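Local coordinates for protein dihydroorotase (Saccharomyces cerevisiae S288C, PDB 6L0A) that catalyses the zinc-dependent, reversible interconversion of N-carbamoyl-L-aspartate and dihydroorotate, the third step of de novo pyrimidine biosynthesis, at residues D12-R18 with F255-P261; A211-L216 with P348-G352; P225-K230 with V273-V277. All coordinates share one frame; numbering follows the deposited sequence.

Interaction 1: residues D12-R18 with F255-P261; sequences DMHVHVR and FGSDSAP. With ZN (zinc ion), chain K; LMR ((2S)-2-hydroxybutanedioic acid), chain M.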
loop_
_atom_site.group_PDB
_atom_site.type_symbol
_atom_site.label_atom_id
_atom_site.label_comp_id
_atom_site.label_asym_id
_atom_site.label_seq_id
_atom_site.Cartn_x
_atom_site.Cartn_y
_atom_site.Cartn_z
ATOM N N ASP C 12 -2.253 3.579 -27.786
ATOM C CA ASP C 12 -2.256 3.664 -26.326
ATOM C C ASP C 12 -3.156 4.846 -25.990
ATOM O O ASP C 12 -2.789 6.007 -26.207
ATOM C CB ASP C 12 -0.836 3.841 -25.790
ATOM C CG ASP C 12 -0.796 4.059 -24.292
ATOM O OD1 ASP C 12 -1.869 4.083 -23.648
ATOM O OD2 ASP C 12 0.323 4.209 -23.770
ATOM N N MET C 13 -4.347 4.555 -25.492
ATOM C CA MET C 13 -5.335 5.610 -25.321
ATOM C C MET C 13 -5.273 6.268 -23.941
ATOM O O MET C 13 -6.283 6.818 -23.474
ATOM C CB MET C 13 -6.725 5.055 -25.625
ATOM C CG MET C 13 -6.894 4.691 -27.130
ATOM S SD MET C 13 -6.215 5.927 -28.278
ATOM C CE MET C 13 -7.071 5.449 -29.795
ATOM N N HIS C 14 -4.101 6.291 -23.300
ATOM C CA HIS C 14 -3.974 6.960 -21.997
ATOM C C HIS C 14 -2.486 7.192 -21.701
ATOM O O HIS C 14 -1.845 6.360 -21.065
ATOM C CB HIS C 14 -4.628 6.128 -20.907
ATOM C CG HIS C 14 -4.903 6.892 -19.648
ATOM N ND1 HIS C 14 -6.109 6.825 -18.986
ATOM C CD2 HIS C 14 -4.129 7.747 -18.934
ATOM C CE1 HIS C 14 -6.064 7.600 -17.915
ATOM N NE2 HIS C 14 -4.873 8.166 -17.857
ATOM N N VAL C 15 -1.963 8.343 -22.137
ATOM C CA VAL C 15 -0.524 8.623 -22.107
ATOM C C VAL C 15 -0.266 9.928 -21.368
ATOM O O VAL C 15 -0.945 10.930 -21.616
ATOM C CB VAL C 15 0.068 8.697 -23.533
ATOM C CG1 VAL C 15 1.498 9.217 -23.501
ATOM C CG2 VAL C 15 0.034 7.324 -24.195
ATOM N N HIS C 16 0.734 9.926 -20.479
ATOM C CA HIS C 16 1.278 11.143 -19.884
ATOM C C HIS C 16 2.685 11.381 -20.419
ATOM O O HIS C 16 3.557 10.513 -20.277
ATOM C CB HIS C 16 1.326 11.035 -18.350
ATOM C CG HIS C 16 -0.021 10.911 -17.703
ATOM N ND1 HIS C 16 -0.777 12.005 -17.334
ATOM C CD2 HIS C 16 -0.748 9.818 -17.365
ATOM C CE1 HIS C 16 -1.915 11.588 -16.802
ATOM N NE2 HIS C 16 -1.923 10.264 -16.809
ATOM N N VAL C 17 2.925 12.556 -21.009
ATOM C CA VAL C 17 4.269 12.925 -21.450
ATOM C C VAL C 17 4.786 14.188 -20.782
ATOM O O VAL C 17 5.900 14.622 -21.094
ATOM C CB VAL C 17 4.367 13.069 -22.987
ATOM C CG1 VAL C 17 4.182 11.715 -23.679
ATOM C CG2 VAL C 17 3.374 14.103 -23.490
ATOM N N ARG C 18 4.023 14.793 -19.873
ATOM C CA ARG C 18 4.518 15.902 -19.036
ATOM C C ARG C 18 4.935 17.078 -19.935
ATOM O O ARG C 18 4.357 17.297 -21.010
ATOM C CB ARG C 18 5.631 15.412 -18.105
ATOM C CG ARG C 18 5.377 14.077 -17.412
ATOM C CD ARG C 18 4.202 14.158 -16.458
ATOM N NE ARG C 18 4.197 12.995 -15.570
ATOM C CZ ARG C 18 3.127 12.562 -14.911
ATOM N NH1 ARG C 18 1.960 13.196 -15.029
ATOM N NH2 ARG C 18 3.229 11.486 -14.139
ATOM N N PHE C 255 -6.452 -1.043 -24.678
ATOM C CA PHE C 255 -5.225 -0.674 -23.981
ATOM C C PHE C 255 -5.143 0.825 -23.749
ATOM O O PHE C 255 -5.248 1.616 -24.692
ATOM C CB PHE C 255 -4.014 -1.121 -24.797
ATOM C CG PHE C 255 -2.685 -0.763 -24.194
ATOM C CD1 PHE C 255 -2.384 -1.099 -22.885
ATOM C CD2 PHE C 255 -1.715 -0.121 -24.963
ATOM C CE1 PHE C 255 -1.142 -0.790 -22.351
ATOM C CE2 PHE C 255 -0.471 0.182 -24.438
ATOM C CZ PHE C 255 -0.184 -0.159 -23.124
ATOM N N GLY C 256 -4.925 1.210 -22.493
ATOM C CA GLY C 256 -4.488 2.560 -22.172
ATOM C C GLY C 256 -3.446 2.425 -21.085
ATOM O O GLY C 256 -3.766 1.932 -20.001
ATOM N N SER C 257 -2.202 2.809 -21.354
ATOM C CA SER C 257 -1.128 2.448 -20.433
ATOM C C SER C 257 -1.229 3.196 -19.113
ATOM O O SER C 257 -0.825 2.673 -18.067
ATOM C CB SER C 257 0.233 2.729 -21.069
ATOM O OG SER C 257 0.436 4.118 -21.257
ATOM N N ASP C 258 -1.736 4.423 -19.147
ATOM C CA ASP C 258 -1.536 5.369 -18.054
ATOM C C ASP C 258 -0.066 5.417 -17.658
ATOM O O ASP C 258 0.278 5.490 -16.478
ATOM C CB ASP C 258 -2.412 5.035 -16.841
ATOM C CG ASP C 258 -2.499 6.192 -15.864
ATOM O OD1 ASP C 258 -2.186 7.321 -16.290
ATOM O OD2 ASP C 258 -2.828 5.982 -14.670
ATOM N N SER C 259 0.822 5.338 -18.652
ATOM C CA SER C 259 2.235 5.533 -18.345
ATOM C C SER C 259 2.429 6.934 -17.774
ATOM O O SER C 259 2.031 7.928 -18.392
ATOM C CB SER C 259 3.094 5.320 -19.590
ATOM O OG SER C 259 4.450 5.604 -19.295
ATOM N N ALA C 260 3.024 7.006 -16.581
ATOM C CA ALA C 260 3.071 8.224 -15.777
ATOM C C ALA C 260 4.506 8.441 -15.326
ATOM O O ALA C 260 4.921 7.925 -14.281
ATOM C CB ALA C 260 2.136 8.127 -14.574
ATOM N N PRO C 261 5.291 9.209 -16.086
ATOM C CA PRO C 261 6.714 9.383 -15.748
ATOM C C PRO C 261 6.901 10.253 -14.510
ATOM O O PRO C 261 6.346 11.349 -14.409
ATOM C CB PRO C 261 7.298 10.059 -16.998
ATOM C CG PRO C 261 6.223 9.988 -18.053
ATOM C CD PRO C 261 4.921 9.886 -17.339
HETATM ZN ZN ZN K . -3.521 8.881 -16.343
HETATM C C1 LMR M . -3.046 8.943 -12.702
HETATM O O1A LMR M . -3.437 8.526 -13.824
HETATM O O1B LMR M . -3.814 8.758 -11.735
HETATM C C2 LMR M . -1.695 9.665 -12.489
HETATM O O2 LMR M . -0.776 9.014 -11.633
HETATM C C3 LMR M . -0.922 9.705 -13.765
HETATM C C4 LMR M . -0.024 10.889 -13.488
HETATM O O4A LMR M . 0.899 10.860 -12.603
HETATM O O4B LMR M . -0.291 11.876 -14.185
HETATM O O HOH W 1 4.698 7.927 -20.612
#
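One zinc of the binuclear centre is held where His14 and His16, the HxH pair at the end of strand 11-15, face Asp258 in the loop after strand 253-255. His14 NE2, His16 NE2 and Asp258 OD1 are ligands, the last at 2.0 Å from the zinc, and malate O1A lies farther off at 2.5 Å. Lys98, probably carboxylated, completes the site and is shared with the second zinc, bound also by His137 and His180. CG anti to the backbone N (chi1 -165°) brings Asp258 OD1 to the zinc, while its CB lies over one face of the His14 ring, near the rim; His14 ND1 donates to Glu179. The first and last strands of the (beta/alpha)8 barrel meet here, as in other amidohydrolases. The Asp12 carboxylate ties the start of 12-18 to Ser257 in the loop: OD1 accepts Ser257 N at 2.6 Å, nearly straight (171°), and, from the opposite face, His14 N in an Asx turn, while OD2 offers its syn lone pair to Ser257 OG at 2.5 Å. At the other end Arg18 grips Pro261 O side-on through NE (2.9 Å) and NH2, with that oxygen in the guanidinium plane. Its NH1 donates to malate O4B (2.7 Å) and NH2 to malate O4A (2.9 Å). A methionine in its place would probably leave this malate carboxylate without its charged mate and Pro261 O without both donors.

Interaction 2: residues A211-L216 with P348-G352; sequences AHHLFL and PFKAG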
loop_
_atom_site.group_PDB
_atom_site.type_symbol
_atom_site.label_atom_id
_atom_site.label_comp_id
_atom_site.label_asym_id
_atom_site.label_seq_id
_atom_site.Cartn_x
_atom_site.Cartn_y
_atom_site.Cartn_z
ATOM N N ALA C 211 -0.996 -1.703 -18.640
ATOM C CA ALA C 211 -0.062 -2.821 -18.567
ATOM C C ALA C 211 0.149 -3.254 -17.123
ATOM O O ALA C 211 0.112 -4.449 -16.810
ATOM C CB ALA C 211 1.268 -2.440 -19.212
ATOM N N HIS C 212 0.349 -2.295 -16.216
ATOM C CA HIS C 212 0.821 -2.686 -14.887
ATOM C C HIS C 212 -0.280 -3.325 -14.045
ATOM O O HIS C 212 0.015 -4.153 -13.177
ATOM C CB HIS C 212 1.457 -1.498 -14.162
ATOM C CG HIS C 212 0.647 -0.237 -14.187
ATOM N ND1 HIS C 212 0.602 0.600 -15.282
ATOM C CD2 HIS C 212 -0.104 0.354 -13.230
ATOM C CE1 HIS C 212 -0.160 1.645 -15.004
ATOM N NE2 HIS C 212 -0.592 1.525 -13.760
ATOM N N HIS C 213 -1.547 -2.993 -14.292
ATOM C CA HIS C 213 -2.600 -3.660 -13.535
ATOM C C HIS C 213 -2.845 -5.093 -13.998
ATOM O O HIS C 213 -3.581 -5.813 -13.323
ATOM C CB HIS C 213 -3.893 -2.848 -13.606
ATOM C CG HIS C 213 -3.836 -1.565 -12.825
ATOM N ND1 HIS C 213 -3.842 -0.318 -13.418
ATOM C CD2 HIS C 213 -3.769 -1.346 -11.487
ATOM C CE1 HIS C 213 -3.775 0.613 -12.478
ATOM N NE2 HIS C 213 -3.737 0.016 -11.298
ATOM N N LEU C 214 -2.277 -5.507 -15.136
ATOM C CA LEU C 214 -2.321 -6.907 -15.546
ATOM C C LEU C 214 -1.268 -7.743 -14.834
ATOM O O LEU C 214 -1.307 -8.977 -14.932
ATOM C CB LEU C 214 -2.134 -7.021 -17.060
ATOM C CG LEU C 214 -3.136 -6.223 -17.904
ATOM C CD1 LEU C 214 -2.951 -6.520 -19.390
ATOM C CD2 LEU C 214 -4.571 -6.510 -17.463
ATOM N N PHE C 215 -0.345 -7.100 -14.124
ATOM C CA PHE C 215 0.721 -7.751 -13.370
ATOM C C PHE C 215 0.601 -7.558 -11.870
ATOM O O PHE C 215 0.824 -8.501 -11.103
ATOM C CB PHE C 215 2.090 -7.199 -13.791
ATOM C CG PHE C 215 2.523 -7.597 -15.175
ATOM C CD1 PHE C 215 2.259 -6.772 -16.266
ATOM C CD2 PHE C 215 3.231 -8.774 -15.383
ATOM C CE1 PHE C 215 2.686 -7.116 -17.537
ATOM C CE2 PHE C 215 3.651 -9.128 -16.656
ATOM C CZ PHE C 215 3.373 -8.300 -17.733
ATOM N N LEU C 216 0.297 -6.339 -11.436
ATOM C CA LEU C 216 0.490 -5.946 -10.046
ATOM C C LEU C 216 -0.696 -6.309 -9.176
ATOM O O LEU C 216 -1.846 -6.361 -9.622
ATOM C CB LEU C 216 0.719 -4.436 -9.924
ATOM C CG LEU C 216 1.963 -3.802 -10.537
ATOM C CD1 LEU C 216 1.902 -2.289 -10.353
ATOM C CD2 LEU C 216 3.234 -4.366 -9.925
ATOM N N PRO C 348 11.671 2.225 -14.767
ATOM C CA PRO C 348 10.596 1.647 -15.574
ATOM C C PRO C 348 9.905 0.494 -14.862
ATOM O O PRO C 348 10.455 -0.151 -13.962
ATOM C CB PRO C 348 11.330 1.154 -16.825
ATOM C CG PRO C 348 12.704 0.756 -16.280
ATOM C CD PRO C 348 13.008 1.788 -15.229
ATOM N N PHE C 349 8.671 0.245 -15.295
ATOM C CA PHE C 349 7.917 -0.902 -14.817
ATOM C C PHE C 349 8.695 -2.193 -15.051
ATOM O O PHE C 349 9.247 -2.411 -16.137
ATOM C CB PHE C 349 6.568 -0.952 -15.537
ATOM C CG PHE C 349 5.684 -2.069 -15.106
ATOM C CD1 PHE C 349 5.362 -2.238 -13.770
ATOM C CD2 PHE C 349 5.162 -2.949 -16.043
ATOM C CE1 PHE C 349 4.547 -3.266 -13.379
ATOM C CE2 PHE C 349 4.336 -3.973 -15.662
ATOM C CZ PHE C 349 4.029 -4.138 -14.326
ATOM N N LYS C 350 8.747 -3.042 -14.024
ATOM C CA LYS C 350 9.354 -4.375 -14.108
ATOM C C LYS C 350 10.839 -4.298 -14.442
ATOM O O LYS C 350 11.381 -5.187 -15.108
ATOM C CB LYS C 350 8.628 -5.263 -15.120
ATOM C CG LYS C 350 7.344 -5.883 -14.586
ATOM C CD LYS C 350 6.570 -6.605 -15.668
ATOM C CE LYS C 350 7.398 -7.713 -16.310
ATOM N NZ LYS C 350 7.534 -8.903 -15.417
ATOM N N ALA C 351 11.493 -3.242 -13.967
ATOM C CA ALA C 351 12.913 -3.033 -14.206
ATOM C C ALA C 351 13.719 -4.284 -13.872
ATOM O O ALA C 351 13.532 -4.898 -12.817
ATOM C CB ALA C 351 13.405 -1.847 -13.377
ATOM N N GLY C 352 14.589 -4.680 -14.808
ATOM C CA GLY C 352 15.428 -5.845 -14.641
ATOM C C GLY C 352 14.821 -7.153 -15.094
ATOM O O GLY C 352 15.545 -8.155 -15.165
#
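Phe349 inserts its ring against His212, Phe215 and Leu216, joining a turn near the C-terminal strands to the loop that follows barrel strand 205-209 of this TIM-barrel amidohydrolase. Phe349 occupies the second position of a type II beta turn from Pro348 to Ala351, with Lys350 third. Its CG is anti to the backbone N (chi1 -178°), which sends the ring straight into the opposing loop.

The aromatic pairing is an offset edge-to-face one: the edge of Phe349 is directed at the face of Phe215, with the ring centroids 5.5 Å apart and the planes at 65°. The closest approach is between Phe349 CE2 and Phe215 CD1, at 3.5 Å.

A CH-pi contact adds to it: His212 CB sits over one face of Phe349, 3.8 Å from its centroid. The opposite face is covered by CG of the adjacent Lys350, so the ring is sandwiched between aliphatic carbons. The imidazole of His212 itself turns away toward Cys229.

Leu216 adds apolar packing, aliphatic against aromatic: its CD2 lies in the plane of the Phe349 ring at its rim, 3.9 Å from CE1. Within the loop, His212 O accepts both Phe215 N and Leu216 N. Tyr286, on helix 283-293, packs edge-to-face with Phe349 from outside the two segments.

Lys350 crosses Phe215 at about a right angle; bends at chi3 and chi4 carry its ammonium to a salt bridge with Asp353, while its CD makes a second CH-pi contact, standing over the centre of the Phe215 ring, 3.9 Å from the centroid.

Interaction 3: residues P225-K230 with V273-V277; sequences PVNFCK and VCAGV. With LMR ((2S)-2-hydroxybutanedioic acid), chain M.
Phe228 meets the 273-277 segment with both its ring and its carbonyl, in a pair of loops that help to line the malate pocket at the mouth of the TIM barrel. From CB the side chain leaves with CG anti to the backbone N (chi1 171°), and this brings one flank of the ring to the other loop. CD2 packs on Val273 CG1 at 3.9 Å and lies equally near Ala275 CA. Farther out, CE2 touches the Ala275 methyl, CB, at 3.9 Å, and meets Val273 O at 3.6 Å, an oxygen lying at the ring edge near its plane. At the subunit interface, where Gly223 of the second subunit packs on Phe228, Pro225 CB rests on Val273 CG1 at 3.7 Å.

The backbone supplies the one hydrogen bond between the loops: Gly276 N donates to Phe228 O at 2.9 Å, almost straight (177°) and on a lone pair in the carbonyl plane. With phi 147°, a side chain at Gly276 would collide with Ala275 O, which explains the glycine. Toward the pocket, Lys230 CG touches Ala275 CB at 3.7 Å, while its bent chain takes NZ to Val104 O. Ala275 O lies 2.8 Å from malate O2 and accepts from His262 NE2. Because Gly276 N shares a peptide unit with Ala275 O, its directional bond probably helps, with His262, to position that oxygen at the ligand.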
loop_
_atom_site.group_PDB
_atom_site.type_symbol
_atom_site.label_atom_id
_atom_site.label_comp_id
_atom_site.label_asym_id
_atom_site.label_seq_id
_atom_site.Cartn_x
_atom_site.Cartn_y
_atom_site.Cartn_z
ATOM N N PRO C 225 7.345 1.924 -3.566
ATOM C CA PRO C 225 6.726 3.131 -4.152
ATOM C C PRO C 225 6.747 3.166 -5.675
ATOM O O PRO C 225 5.858 3.776 -6.281
ATOM C CB PRO C 225 7.561 4.263 -3.549
ATOM C CG PRO C 225 7.972 3.709 -2.207
ATOM C CD PRO C 225 8.241 2.255 -2.443
ATOM N N VAL C 226 7.721 2.512 -6.315
ATOM C CA VAL C 226 7.784 2.525 -7.773
ATOM C C VAL C 226 6.557 1.858 -8.389
ATOM O O VAL C 226 6.166 2.194 -9.513
ATOM C CB VAL C 226 9.108 1.872 -8.248
ATOM C CG1 VAL C 226 9.165 0.398 -7.873
ATOM C CG2 VAL C 226 9.310 2.067 -9.747
ATOM N N ASN C 227 5.894 0.962 -7.658
ATOM C CA ASN C 227 4.687 0.315 -8.151
ATOM C C ASN C 227 3.403 0.980 -7.656
ATOM O O ASN C 227 2.325 0.465 -7.936
ATOM C CB ASN C 227 4.685 -1.165 -7.757
ATOM C CG ASN C 227 5.712 -1.971 -8.531
ATOM O OD1 ASN C 227 6.027 -1.648 -9.681
ATOM N ND2 ASN C 227 6.251 -3.017 -7.900
ATOM N N PHE C 228 3.491 2.086 -6.919
ATOM C CA PHE C 228 2.300 2.767 -6.416
ATOM C C PHE C 228 1.729 3.657 -7.515
ATOM O O PHE C 228 2.448 4.500 -8.052
ATOM C CB PHE C 228 2.658 3.596 -5.177
ATOM C CG PHE C 228 1.567 4.513 -4.701
ATOM C CD1 PHE C 228 0.374 3.998 -4.203
ATOM C CD2 PHE C 228 1.738 5.900 -4.728
ATOM C CE1 PHE C 228 -0.638 4.846 -3.754
ATOM C CE2 PHE C 228 0.718 6.755 -4.274
ATOM C CZ PHE C 228 -0.468 6.225 -3.795
ATOM N N CYS C 229 0.449 3.485 -7.848
ATOM C CA CYS C 229 -0.214 4.396 -8.762
ATOM C C CYS C 229 -1.672 4.502 -8.328
ATOM O O CYS C 229 -2.103 3.829 -7.398
ATOM C CB CYS C 229 -0.127 3.861 -10.193
ATOM S SG CYS C 229 -0.983 2.226 -10.231
ATOM N N LYS C 230 -2.439 5.354 -9.008
ATOM C CA LYS C 230 -3.870 5.415 -8.766
ATOM C C LYS C 230 -4.613 5.039 -10.046
ATOM O O LYS C 230 -4.152 5.378 -11.141
ATOM C CB LYS C 230 -4.306 6.830 -8.296
ATOM C CG LYS C 230 -3.625 7.321 -6.992
ATOM C CD LYS C 230 -3.901 6.403 -5.807
ATOM C CE LYS C 230 -5.333 6.504 -5.353
ATOM N NZ LYS C 230 -5.602 7.746 -4.505
ATOM N N VAL C 273 4.591 10.118 -1.763
ATOM C CA VAL C 273 5.094 9.450 -2.958
ATOM C C VAL C 273 4.161 9.742 -4.125
ATOM O O VAL C 273 2.944 9.561 -4.020
ATOM C CB VAL C 273 5.205 7.938 -2.707
ATOM C CG1 VAL C 273 5.380 7.178 -4.028
ATOM C CG2 VAL C 273 6.355 7.633 -1.756
ATOM N N CYS C 274 4.724 10.214 -5.244
ATOM C CA CYS C 274 3.912 10.470 -6.433
ATOM C C CYS C 274 3.324 9.175 -6.977
ATOM O O CYS C 274 4.009 8.153 -7.051
ATOM C CB CYS C 274 4.753 11.131 -7.515
ATOM S SG CYS C 274 5.284 12.761 -7.056
ATOM N N ALA C 275 2.059 9.225 -7.383
ATOM C CA ALA C 275 1.395 8.064 -7.966
ATOM C C ALA C 275 1.713 7.958 -9.451
ATOM O O ALA C 275 1.618 8.951 -10.185
ATOM C CB ALA C 275 -0.112 8.165 -7.774
ATOM N N GLY C 276 2.070 6.753 -9.892
ATOM C CA GLY C 276 2.265 6.508 -11.309
ATOM C C GLY C 276 3.343 5.501 -11.638
ATOM O O GLY C 276 4.413 5.476 -11.012
ATOM N N VAL C 277 3.065 4.670 -12.640
ATOM C CA VAL C 277 3.995 3.670 -13.143
ATOM C C VAL C 277 4.399 4.093 -14.547
ATOM O O VAL C 277 3.545 4.516 -15.335
ATOM C CB VAL C 277 3.350 2.271 -13.148
ATOM C CG1 VAL C 277 4.228 1.256 -13.912
ATOM C CG2 VAL C 277 3.069 1.796 -11.697
HETATM C C1 LMR M . -3.046 8.943 -12.702
HETATM O O1A LMR M . -3.437 8.526 -13.824
HETATM O O1B LMR M . -3.814 8.758 -11.735
HETATM C C2 LMR M . -1.695 9.665 -12.489
HETATM O O2 LMR M . -0.776 9.014 -11.633
HETATM C C3 LMR M . -0.922 9.705 -13.765
HETATM C C4 LMR M . -0.024 10.889 -13.488
HETATM O O4A LMR M . 0.899 10.860 -12.603
HETATM O O4B LMR M . -0.291 11.876 -14.185
#

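Overall arrangement
All three contacts are largely buried, but their depth differs: the centre of interaction 1 is about 5 Å from that of the chain, those of interactions 2 and 3 about 15 Å. Metal coordination and charged or polar bonds dominate the first, aromatic and aliphatic packing the second, while the third mixes apolar contacts with one backbone bond and reaches the second subunit. Interactions 1 and 3 share the malate and the loop between strand 253-255 and helix 283-293, where Ala260 N probably bonds to Val277 O at 2.8 Å. His212 links the set, its CE1 3.3 Å from Ser257 O and its NE2 3.6 Å from Cys229 SG; Phe349 also packs on Val277.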